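PDB 6ZQ0: MgGH51 from Meripilus giganteus, which probably hydrolyses terminal non-reducing alpha-L-arabinofuranosyl residues from arabinose-containing polysaccharides, as a family GH51 alpha-L-arabinofuranosidase. Local coordinates for residues V399-T404 with Y425-Y430. Numbering follows the deposited sequence.
With LXE ([(1~{S},2~{S},3~{S},4~{S})-2-(hydroxymethyl)-3,4-bis(oxidanyl)cyclopentyl]azanium), chain G.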
ATOM      1  N   VAL A 399      11.419  13.523  -3.318  1.00 15.59           N
ATOM      2  CA  VAL A 399      11.811  14.248  -2.076  1.00 15.07           C
ATOM      3  C   VAL A 399      11.013  13.648  -0.951  1.00 16.23           C
ATOM      4  O   VAL A 399       9.783  13.521  -1.089  1.00 17.39           O
ATOM      5  CB  VAL A 399      11.558  15.754  -2.211  1.00 16.94           C
ATOM      6  CG1 VAL A 399      12.014  16.503  -0.963  1.00 17.04           C
ATOM      7  CG2 VAL A 399      12.221  16.313  -3.466  1.00 16.82           C
ATOM      8  N   HIS A 400      11.699  13.171   0.068  1.00 17.24           N
ATOM      9  CA  HIS A 400      11.075  12.576   1.260  1.00 18.62           C
ATOM     10  C   HIS A 400      11.294  13.451   2.487  1.00 17.86           C
ATOM     11  O   HIS A 400      12.425  13.887   2.680  1.00 21.57           O
ATOM     12  CB  HIS A 400      11.685  11.208   1.548  1.00 18.68           C
ATOM     13  CG  HIS A 400      11.474  10.225   0.455  1.00 18.21           C
ATOM     14  ND1 HIS A 400      11.992   8.957   0.524  1.00 17.72           N
ATOM     15  CD2 HIS A 400      10.796  10.296  -0.711  1.00 19.58           C
ATOM     16  CE1 HIS A 400      11.659   8.306  -0.577  1.00 18.83           C
ATOM     17  NE2 HIS A 400      10.931   9.096  -1.351  1.00 18.36           N
ATOM     18  N   VAL A 401      10.281  13.581   3.338  1.00 16.93           N
ATOM     19  CA  VAL A 401      10.486  14.288   4.620  1.00 17.12           C
ATOM     20  C   VAL A 401       9.534  13.744   5.673  1.00 18.40           C
ATOM     21  O   VAL A 401       8.304  13.627   5.434  1.00 17.28           O
ATOM     22  CB  VAL A 401      10.385  15.803   4.484  1.00 18.55           C
ATOM     23  CG1 VAL A 401       9.034  16.263   4.040  1.00 18.90           C
ATOM     24  CG2 VAL A 401      10.803  16.466   5.797  1.00 20.56           C
ATOM     25  N   TYR A 402      10.127  13.394   6.797  1.00 18.57           N
ATOM     26  CA  TYR A 402       9.437  13.000   8.047  1.00 18.10           C
ATOM     27  C   TYR A 402       9.844  14.046   9.065  1.00 18.66           C
ATOM     28  O   TYR A 402      11.059  14.284   9.215  1.00 19.93           O
ATOM     29  CB  TYR A 402       9.825  11.591   8.465  1.00 18.57           C
ATOM     30  CG  TYR A 402       9.285  10.541   7.532  1.00 19.16           C
ATOM     31  CD1 TYR A 402       7.933  10.282   7.448  1.00 21.54           C
ATOM     32  CD2 TYR A 402      10.129   9.848   6.674  1.00 22.07           C
ATOM     33  CE1 TYR A 402       7.430   9.317   6.586  1.00 20.52           C
ATOM     34  CE2 TYR A 402       9.634   8.900   5.802  1.00 24.06           C
ATOM     35  CZ  TYR A 402       8.283   8.601   5.793  1.00 23.43           C
ATOM     36  OH  TYR A 402       7.811   7.664   4.923  1.00 26.65           O
ATOM     37  N   GLN A 403       8.877  14.718   9.672  1.00 17.71           N
ATOM     38  CA  GLN A 403       9.208  15.873  10.544  1.00 17.31           C
ATOM     39  C   GLN A 403       8.039  16.078  11.510  1.00 17.70           C
ATOM     40  O   GLN A 403       7.090  15.237  11.522  1.00 18.86           O
ATOM     41  CB  GLN A 403       9.486  17.097   9.665  1.00 17.66           C
ATOM     42  CG  GLN A 403      10.958  17.528   9.621  1.00 18.16           C
ATOM     43  CD  GLN A 403      11.486  17.956  10.975  1.00 21.36           C
ATOM     44  OE1 GLN A 403      10.740  18.256  11.892  1.00 20.21           O
ATOM     45  NE2 GLN A 403      12.806  18.011  11.103  1.00 22.90           N
ATOM     46  N   THR A 404       8.065  17.155  12.283  1.00 18.79           N
ATOM     47  CA  THR A 404       7.006  17.462  13.255  1.00 17.79           C
ATOM     48  C   THR A 404       5.854  18.158  12.561  1.00 17.58           C
ATOM     49  O   THR A 404       6.046  18.778  11.508  1.00 18.94           O
ATOM     50  CB  THR A 404       7.545  18.373  14.363  1.00 19.28           C
ATOM     51  OG1 THR A 404       7.854  19.637  13.770  1.00 21.81           O
ATOM     52  CG2 THR A 404       8.739  17.776  15.063  1.00 20.07           C
ATOM     53  N   TYR A 425       9.129  17.708  -9.191  1.00 17.42           N
ATOM     54  CA  TYR A 425       9.382  17.139  -7.868  1.00 17.60           C
ATOM     55  C   TYR A 425       8.200  16.270  -7.489  1.00 18.67           C
ATOM     56  O   TYR A 425       7.044  16.641  -7.688  1.00 18.07           O
ATOM     57  CB  TYR A 425       9.738  18.234  -6.864  1.00 18.82           C
ATOM     58  CG  TYR A 425      11.007  18.949  -7.245  1.00 18.33           C
ATOM     59  CD1 TYR A 425      12.237  18.449  -6.871  1.00 18.84           C
ATOM     60  CD2 TYR A 425      10.975  20.021  -8.126  1.00 18.57           C
ATOM     61  CE1 TYR A 425      13.423  19.033  -7.305  1.00 19.75           C
ATOM     62  CE2 TYR A 425      12.142  20.626  -8.548  1.00 18.95           C
ATOM     63  CZ  TYR A 425      13.360  20.134  -8.136  1.00 20.73           C
ATOM     64  OH  TYR A 425      14.507  20.729  -8.557  1.00 22.44           O
ATOM     65  N   PHE A 426       8.546  15.105  -6.954  1.00 16.99           N
ATOM     66  CA  PHE A 426       7.626  14.099  -6.377  1.00 17.10           C
ATOM     67  C   PHE A 426       7.890  14.094  -4.877  1.00 17.01           C
ATOM     68  O   PHE A 426       9.011  13.730  -4.490  1.00 17.78           O
ATOM     69  CB  PHE A 426       7.885  12.752  -7.050  1.00 17.75           C
ATOM     70  CG  PHE A 426       7.154  11.542  -6.520  1.00 17.78           C
ATOM     71  CD1 PHE A 426       5.894  11.646  -5.960  1.00 19.43           C
ATOM     72  CD2 PHE A 426       7.740  10.287  -6.575  1.00 17.56           C
ATOM     73  CE1 PHE A 426       5.223  10.500  -5.561  1.00 20.59           C
ATOM     74  CE2 PHE A 426       7.077   9.151  -6.167  1.00 17.26           C
ATOM     75  CZ  PHE A 426       5.810   9.263  -5.669  1.00 18.62           C
ATOM     76  N   GLU A 427       6.889  14.463  -4.076  1.00 16.53           N
ATOM     77  CA  GLU A 427       6.996  14.334  -2.620  1.00 17.25           C
ATOM     78  C   GLU A 427       6.578  12.903  -2.277  1.00 17.38           C
ATOM     79  O   GLU A 427       5.420  12.701  -1.861  1.00 17.50           O
ATOM     80  CB  GLU A 427       6.237  15.438  -1.920  1.00 17.98           C
ATOM     81  CG  GLU A 427       6.691  15.583  -0.478  1.00 20.24           C
ATOM     82  CD  GLU A 427       7.831  16.552  -0.245  1.00 20.19           C
ATOM     83  OE1 GLU A 427       8.213  17.265  -1.173  1.00 21.05           O
ATOM     84  OE2 GLU A 427       8.370  16.521   0.843  1.00 22.35           O
ATOM     85  N   GLY A 428       7.464  11.942  -2.549  1.00 16.70           N
ATOM     86  CA  GLY A 428       7.117  10.510  -2.615  1.00 16.84           C
ATOM     87  C   GLY A 428       6.846   9.894  -1.249  1.00 16.46           C
ATOM     88  O   GLY A 428       6.207   8.800  -1.205  1.00 18.10           O
ATOM     89  N   GLU A 429       7.353  10.519  -0.191  1.00 16.82           N
ATOM     90  CA  GLU A 429       7.098  10.138   1.217  1.00 19.39           C
ATOM     91  C   GLU A 429       7.033  11.396   2.043  1.00 20.58           C
ATOM     92  O   GLU A 429       8.020  12.177   2.060  1.00 20.01           O
ATOM     93  CB  GLU A 429       8.162   9.215   1.819  1.00 20.03           C
ATOM     94  CG  GLU A 429       8.230   7.914   1.064  1.00 22.36           C
ATOM     95  CD  GLU A 429       9.323   6.985   1.506  1.00 27.28           C
ATOM     96  OE1 GLU A 429       9.786   7.163   2.666  1.00 24.01           O
ATOM     97  OE2 GLU A 429       9.806   6.192   0.629  1.00 28.58           O
ATOM     98  N   TYR A 430       5.931  11.591   2.750  1.00 16.91           N
ATOM     99  CA  TYR A 430       5.953  12.633   3.792  1.00 16.62           C
ATOM    100  C   TYR A 430       4.940  12.286   4.847  1.00 17.70           C
ATOM    101  O   TYR A 430       3.948  11.593   4.540  1.00 18.29           O
ATOM    102  CB  TYR A 430       5.731  14.036   3.244  1.00 16.62           C
ATOM    103  CG  TYR A 430       4.382  14.284   2.655  1.00 15.62           C
ATOM    104  CD1 TYR A 430       4.054  13.843   1.383  1.00 17.05           C
ATOM    105  CD2 TYR A 430       3.422  14.960   3.375  1.00 17.12           C
ATOM    106  CE1 TYR A 430       2.811  14.103   0.835  1.00 16.17           C
ATOM    107  CE2 TYR A 430       2.187  15.236   2.847  1.00 17.37           C
ATOM    108  CZ  TYR A 430       1.871  14.798   1.578  1.00 16.58           C
ATOM    109  OH  TYR A 430       0.651  15.115   1.086  1.00 17.61           O
TER
HETATM  110  C1' LXE G 711      11.277   5.804   3.694  1.00 27.95           C
HETATM  111  C2' LXE G 711      11.447   4.446   3.056  1.00 28.97           C
HETATM  112  O2' LXE G 711      11.574   4.418   1.629  1.00 28.22           O
HETATM  113  C3' LXE G 711      10.212   3.665   3.486  1.00 26.77           C
HETATM  114  O3' LXE G 711      10.391   2.243   3.239  1.00 19.33           O
HETATM  115  C4' LXE G 711       9.997   4.111   4.940  1.00 27.96           C
HETATM  116  C5' LXE G 711       8.556   4.138   5.509  1.00 31.02           C
HETATM  117  O5' LXE G 711       7.644   4.922   4.729  1.00 29.73           O
HETATM  118  C6' LXE G 711      10.625   5.516   4.997  1.00 30.39           C
HETATM  119  N1' LXE G 711      11.650   5.698   6.028  1.00 36.56           N
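Val399, His400, Val401 and Tyr402 meet Phe426 to Tyr430 as neighbouring parallel strands in the eight-stranded barrel of a clan GH-A type glycosidase, where the strand ends line the pocket that holds the bound aminocyclopentitol. Val399 N donates to Phe426 O at 2.7 Å and Val401 N to Glu429 O at 3.0 Å; between them Gly428 N reaches Val399 O only weakly, where the chain makes an inverse gamma turn centred on Glu427. The corner at Glu429 sends its side chain into the pocket, where it lies along the His400 ring: CG sits 3.7 Å from the ring centroid, almost on the normal, and the carboxylate is stacked 24° from the ring plane. Hydrogen bonds to Asp398 at NE2 and Glu351 at ND1 hold the imidazole's rotation. With an alanine here instead of His400, the Glu429 chain would probably lose the ring face it packs on, and Glu351 and Asp398 a hydrogen-bonding mate. Tyr402, its CG anti to the carbonyl carbon (chi1 -69°), turns its ring to the pocket side; its OH is hydrogen-bonded to the ligand's O5' at 2.8 Å and lies near Glu429 OE1, at the ring edge. Glu429 OE2 accepts the ligand's O2' hydroxyl at 2.7 Å and forms a salt bridge with Arg226, an arrangement consistent with the catalytic nucleophile of retaining GH51 enzymes. On the face opposite His400, Val401 CG1 packs against Tyr430 CB at 4.1 Å; the bent Glu427 side chain brings OE2 to 3.3 Å from Val401 CG1, its OE1 hydrogen-bonded to Tyr415. Helix 405-410, in the beta-alpha-beta crossover joining the two strands, packs Phe408 on Val401 and Tyr430, while strand 474-479 flanks Phe426 and Glu427 as the next strand.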